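Local coordinates for protein laminin subunit ALPHA-1 (Mus musculus, PDB 2JD4) that forms part of laminin-111 in basement membranes, its terminal LG4-5 domain pair binding metal ions and probably helping to attach the network to cell surfaces, at residues F228-K233 and L250-G255; G235-I240 and A342-C347. The protein carries 4 engineered substitutions. One frame throughout, in Å; residues are numbered along the deposited sequence.

Interaction 1: residues F228-K233 and L250-G255; sequences FRTTSK and LEIVDG
I252 reaches across to the ring of F228 with the end of its longer branch, CD1 lying 3.8 Å from CE1. The methyl sits 4.3 Å from the ring centroid and 28° off the normal, an off-centre CH-pi contact, and the two side chains approach from opposite directions. CG1 of I252 is anti to its own carbonyl carbon (chi1 -61°) and the chain runs on extended, which carries CD1 inward to the ring, while the shorter branch, CG2, turns to the backbone of K233 and rests 3.5 Å from K233 O. T230 adds only a light touch, its CG2 methyl 4.5 Å from I252 CD1; its hydroxyl is engaged elsewhere, accepting from S232 N at 3.1 Å in an ST turn and pairing with R345 O. Cutting I252 back to an alanine is likely to leave the F228 ring without its methyl partner and the K233 carbonyl without its apolar neighbour.

The polar part lies at the far end. G255 N donates to K233 O over 3.1 Å, nearly straight at 162°. D254 and G255 form the turn after strand 247-253, both with positive phi, and at G255's backbone angles a CB would run into the carbonyl oxygen of D254. In this part of the second laminin G domain, a beta-sandwich, the methyl-ring contact inside has little directional demand, whereas the backbone bond at the margin is directed and helps set where the turn lies against the loop after strand 222-230.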
loop_
_atom_site.group_PDB
_atom_site.type_symbol
_atom_site.label_atom_id
_atom_site.label_comp_id
_atom_site.label_asym_id
_atom_site.label_seq_id
_atom_site.Cartn_x
_atom_site.Cartn_y
_atom_site.Cartn_z
ATOM N N PHE A 228 4.347 13.851 2.757
ATOM C CA PHE A 228 4.565 13.893 1.322
ATOM C C PHE A 228 5.970 14.373 0.982
ATOM O O PHE A 228 6.607 15.060 1.774
ATOM C CB PHE A 228 3.530 14.823 0.666
ATOM C CG PHE A 228 3.776 16.294 0.919
ATOM C CD1 PHE A 228 4.672 17.014 0.128
ATOM C CD2 PHE A 228 3.113 16.958 1.950
ATOM C CE1 PHE A 228 4.903 18.374 0.360
ATOM C CE2 PHE A 228 3.336 18.321 2.191
ATOM C CZ PHE A 228 4.234 19.028 1.393
ATOM N N ARG A 229 6.442 13.998 -0.203
ATOM C CA ARG A 229 7.747 14.415 -0.699
ATOM C C ARG A 229 7.527 14.676 -2.177
ATOM O O ARG A 229 6.816 13.926 -2.851
ATOM C CB ARG A 229 8.814 13.323 -0.512
ATOM C CG ARG A 229 8.649 12.088 -1.397
ATOM C CD ARG A 229 9.897 11.199 -1.356
ATOM N NE ARG A 229 11.055 11.820 -2.003
ATOM C CZ ARG A 229 11.197 11.965 -3.316
ATOM N NH1 ARG A 229 10.254 11.531 -4.137
ATOM N NH2 ARG A 229 12.281 12.547 -3.810
ATOM N N THR A 230 8.121 15.745 -2.690
ATOM C CA THR A 230 7.941 16.077 -4.095
ATOM C C THR A 230 9.021 17.025 -4.595
ATOM O O THR A 230 9.664 17.714 -3.807
ATOM C CB THR A 230 6.553 16.746 -4.319
ATOM O OG1 THR A 230 6.370 17.049 -5.709
ATOM C CG2 THR A 230 6.445 18.023 -3.506
ATOM N N THR A 231 9.220 17.032 -5.908
ATOM C CA THR A 231 10.185 17.920 -6.545
ATOM C C THR A 231 9.448 18.787 -7.569
ATOM O O THR A 231 10.040 19.252 -8.547
ATOM C CB THR A 231 11.304 17.140 -7.268
ATOM O OG1 THR A 231 10.738 16.298 -8.282
ATOM C CG2 THR A 231 12.080 16.297 -6.273
ATOM N N SER A 232 8.151 18.988 -7.335
ATOM C CA SER A 232 7.299 19.801 -8.206
ATOM C C SER A 232 6.594 20.873 -7.377
ATOM O O SER A 232 6.296 20.666 -6.197
ATOM C CB SER A 232 6.260 18.923 -8.909
ATOM O OG SER A 232 5.361 19.712 -9.677
ATOM N N LYS A 233 6.316 22.016 -7.997
ATOM C CA LYS A 233 5.681 23.125 -7.290
ATOM C C LYS A 233 4.156 23.124 -7.298
ATOM O O LYS A 233 3.538 23.881 -6.554
ATOM C CB LYS A 233 6.193 24.456 -7.853
ATOM C CG LYS A 233 7.713 24.520 -7.973
ATOM C CD LYS A 233 8.193 25.884 -8.441
ATOM C CE LYS A 233 8.096 26.905 -7.326
ATOM N NZ LYS A 233 8.995 26.543 -6.197
ATOM N N LEU A 250 -7.316 19.748 -0.541
ATOM C CA LEU A 250 -5.949 19.971 -0.074
ATOM C C LEU A 250 -5.080 19.938 -1.334
ATOM O O LEU A 250 -5.123 18.967 -2.094
ATOM C CB LEU A 250 -5.537 18.848 0.880
ATOM C CG LEU A 250 -4.449 19.117 1.920
ATOM C CD1 LEU A 250 -4.935 20.172 2.904
ATOM C CD2 LEU A 250 -4.120 17.822 2.665
ATOM N N GLU A 251 -4.302 20.990 -1.562
ATOM C CA GLU A 251 -3.467 21.066 -2.757
ATOM C C GLU A 251 -2.228 21.934 -2.582
ATOM O O GLU A 251 -2.157 22.771 -1.679
ATOM C CB GLU A 251 -4.293 21.615 -3.929
ATOM C CG GLU A 251 -5.198 22.777 -3.534
ATOM C CD GLU A 251 -5.908 23.450 -4.712
ATOM O OE1 GLU A 251 -6.168 22.794 -5.744
ATOM O OE2 GLU A 251 -6.229 24.651 -4.587
ATOM N N ILE A 252 -1.251 21.712 -3.458
ATOM C CA ILE A 252 -0.009 22.475 -3.463
ATOM C C ILE A 252 -0.052 23.342 -4.722
ATOM O O ILE A 252 -0.119 22.822 -5.830
ATOM C CB ILE A 252 1.235 21.545 -3.546
ATOM C CG1 ILE A 252 1.279 20.609 -2.334
ATOM C CG2 ILE A 252 2.498 22.377 -3.607
ATOM C CD1 ILE A 252 2.479 19.672 -2.326
ATOM N N VAL A 253 -0.037 24.658 -4.544
ATOM C CA VAL A 253 -0.069 25.587 -5.671
ATOM C C VAL A 253 1.048 26.617 -5.512
ATOM O O VAL A 253 1.056 27.397 -4.560
ATOM C CB VAL A 253 -1.430 26.324 -5.748
ATOM C CG1 VAL A 253 -1.419 27.340 -6.884
ATOM C CG2 VAL A 253 -2.551 25.314 -5.954
ATOM N N ASP A 254 1.994 26.597 -6.445
ATOM C CA ASP A 254 3.128 27.516 -6.435
ATOM C C ASP A 254 3.951 27.464 -5.152
ATOM O O ASP A 254 4.355 28.501 -4.621
ATOM C CB ASP A 254 2.648 28.948 -6.681
ATOM C CG ASP A 254 1.974 29.111 -8.028
ATOM O OD1 ASP A 254 2.558 28.670 -9.043
ATOM O OD2 ASP A 254 0.864 29.682 -8.074
ATOM N N GLY A 255 4.200 26.256 -4.658
ATOM C CA GLY A 255 4.996 26.103 -3.454
ATOM C C GLY A 255 4.271 26.274 -2.133
ATOM O O GLY A 255 4.873 26.107 -1.074
#

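Interaction 2: residues G235-I240 and A342-C347; sequences GVLLGI and ASFRGC
Strand 235-241 begins against the loop that leads into strand 347-353, and a single backbone bond joins them: V236 N donates to A342 O over 2.9 Å, with an N-H...O angle of 161°. The same oxygen receives a CA-H...O contact from G235 CA at 3.6 Å, and CG2 of V236 lies beside it as well. The nearest pair of CA atoms is G235 and F344, 4.0 Å apart; a CB on the glycine would be 3.0 Å from F344 CA, so the absence of a side chain permits the close approach.

F344 carries the ring contact. Its CG is anti to the backbone N (chi1 180°), directing the ring past V236 toward L237, and its CB packs 3.2 Å from V236 O. L237 covers one face of the ring with CD2, which stands 4.0 Å from the centroid and 21° off the normal, displaced toward the rim in a CH-pi contact. This branch meets the CD1-CE1 side, 3.8 Å from CD1, and the two side chains cross obliquely. L237 and L238 together form a classic beta bulge opposite L250.

Beyond F344 the chain turns a corner at G346, where a CB would be crowded by F344 CZ, and enters strand 347-353 at C347, which is disulfide-bonded to C378. S343 OG meanwhile bonds to G207 O. Strand 235-241 lies between strands 247-253 and 322-326, pairing antiparallel with both, and T230 of strand 222-230 also packs on F344; the ring therefore sits among strands of the laminin G sandwich, with no helix nearby.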
loop_
_atom_site.group_PDB
_atom_site.type_symbol
_atom_site.label_atom_id
_atom_site.label_comp_id
_atom_site.label_asym_id
_atom_site.label_seq_id
_atom_site.Cartn_x
_atom_site.Cartn_y
_atom_site.Cartn_z
ATOM N N GLY A 235 0.534 20.544 -7.387
ATOM C CA GLY A 235 -0.033 19.213 -7.359
ATOM C C GLY A 235 -1.161 19.052 -6.367
ATOM O O GLY A 235 -1.055 19.475 -5.216
ATOM N N VAL A 236 -2.250 18.447 -6.829
ATOM C CA VAL A 236 -3.404 18.195 -5.986
ATOM C C VAL A 236 -3.078 17.032 -5.054
ATOM O O VAL A 236 -2.494 16.043 -5.479
ATOM C CB VAL A 236 -4.638 17.811 -6.833
ATOM C CG1 VAL A 236 -5.779 17.385 -5.915
ATOM C CG2 VAL A 236 -5.055 18.991 -7.720
ATOM N N LEU A 237 -3.458 17.150 -3.787
ATOM C CA LEU A 237 -3.205 16.083 -2.823
ATOM C C LEU A 237 -4.474 15.292 -2.513
ATOM O O LEU A 237 -4.486 14.061 -2.612
ATOM C CB LEU A 237 -2.624 16.665 -1.527
ATOM C CG LEU A 237 -1.209 17.255 -1.629
ATOM C CD1 LEU A 237 -0.860 18.013 -0.346
ATOM C CD2 LEU A 237 -0.203 16.124 -1.877
ATOM N N LEU A 238 -5.548 15.993 -2.155
ATOM C CA LEU A 238 -6.789 15.315 -1.822
ATOM C C LEU A 238 -8.033 16.180 -2.009
ATOM O O LEU A 238 -7.994 17.398 -1.818
ATOM C CB LEU A 238 -6.710 14.802 -0.376
ATOM C CG LEU A 238 -7.847 13.977 0.237
ATOM C CD1 LEU A 238 -7.268 13.031 1.289
ATOM C CD2 LEU A 238 -8.911 14.899 0.839
ATOM N N GLY A 239 -9.130 15.529 -2.397
ATOM C CA GLY A 239 -10.392 16.215 -2.595
ATOM C C GLY A 239 -11.598 15.309 -2.395
ATOM O O GLY A 239 -11.611 14.150 -2.828
ATOM N N ILE A 240 -12.609 15.830 -1.704
ATOM C CA ILE A 240 -13.855 15.099 -1.470
ATOM C C ILE A 240 -14.941 16.124 -1.772
ATOM O O ILE A 240 -15.085 17.108 -1.042
ATOM C CB ILE A 240 -13.984 14.636 -0.003
ATOM C CG1 ILE A 240 -12.760 13.800 0.389
ATOM C CG2 ILE A 240 -15.251 13.800 0.166
ATOM C CD1 ILE A 240 -12.758 13.371 1.847
ATOM N N ALA A 342 -3.944 19.993 -11.535
ATOM C CA ALA A 342 -2.664 19.333 -11.792
ATOM C C ALA A 342 -2.416 18.104 -10.917
ATOM O O ALA A 342 -2.508 18.187 -9.698
ATOM C CB ALA A 342 -1.527 20.339 -11.606
ATOM N N SER A 343 -2.096 16.970 -11.540
ATOM C CA SER A 343 -1.830 15.733 -10.797
ATOM C C SER A 343 -0.497 15.813 -10.042
ATOM O O SER A 343 0.503 16.294 -10.575
ATOM C CB SER A 343 -1.800 14.525 -11.748
ATOM O OG SER A 343 -3.084 14.221 -12.280
ATOM N N PHE A 344 -0.496 15.340 -8.797
ATOM C CA PHE A 344 0.696 15.327 -7.946
ATOM C C PHE A 344 1.780 14.397 -8.507
ATOM O O PHE A 344 1.480 13.394 -9.161
ATOM C CB PHE A 344 0.300 14.845 -6.538
ATOM C CG PHE A 344 1.443 14.772 -5.549
ATOM C CD1 PHE A 344 1.994 15.927 -5.007
ATOM C CD2 PHE A 344 1.914 13.537 -5.105
ATOM C CE1 PHE A 344 2.987 15.858 -4.032
ATOM C CE2 PHE A 344 2.911 13.454 -4.127
ATOM C CZ PHE A 344 3.446 14.621 -3.589
ATOM N N ARG A 345 3.042 14.751 -8.264
ATOM C CA ARG A 345 4.177 13.918 -8.667
ATOM C C ARG A 345 5.102 13.842 -7.456
ATOM O O ARG A 345 5.605 14.861 -6.991
ATOM C CB ARG A 345 4.947 14.508 -9.852
ATOM C CG ARG A 345 6.156 13.638 -10.233
ATOM C CD ARG A 345 6.903 14.156 -11.450
ATOM N NE ARG A 345 8.146 13.410 -11.657
ATOM C CZ ARG A 345 8.212 12.149 -12.077
ATOM N NH1 ARG A 345 7.105 11.475 -12.350
ATOM N NH2 ARG A 345 9.390 11.553 -12.211
ATOM N N GLY A 346 5.312 12.630 -6.951
ATOM C CA GLY A 346 6.147 12.422 -5.778
ATOM C C GLY A 346 5.584 11.245 -4.992
ATOM O O GLY A 346 4.955 10.366 -5.577
ATOM N N CYS A 347 5.804 11.202 -3.681
ATOM C CA CYS A 347 5.254 10.098 -2.888
ATOM C C CYS A 347 4.480 10.613 -1.672
ATOM O O CYS A 347 4.746 11.708 -1.158
ATOM C CB CYS A 347 6.368 9.135 -2.415
ATOM S SG CYS A 347 7.373 8.369 -3.735
#

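Overall arrangement
Both contacts belong to the second laminin G domain, and their centres lie 8 Å apart. Interaction 2 is the more deeply buried, an aromatic ring and a leucine meeting beside a strand's first residues; interaction 1 runs from a buried interior out to a more exposed turn. Each combines a backbone hydrogen bond with a methyl-on-phenyl contact, over the ring face, though toward its rim, in interaction 2, and more off-centre in interaction 1. Strand 247-253 of interaction 1 and strand 235-241 of interaction 2 are neighbours in the sheet, with L250 N and L238 O, 2.8 Å apart, probably hydrogen-bonded. T230 lies between the two contacts and touches both.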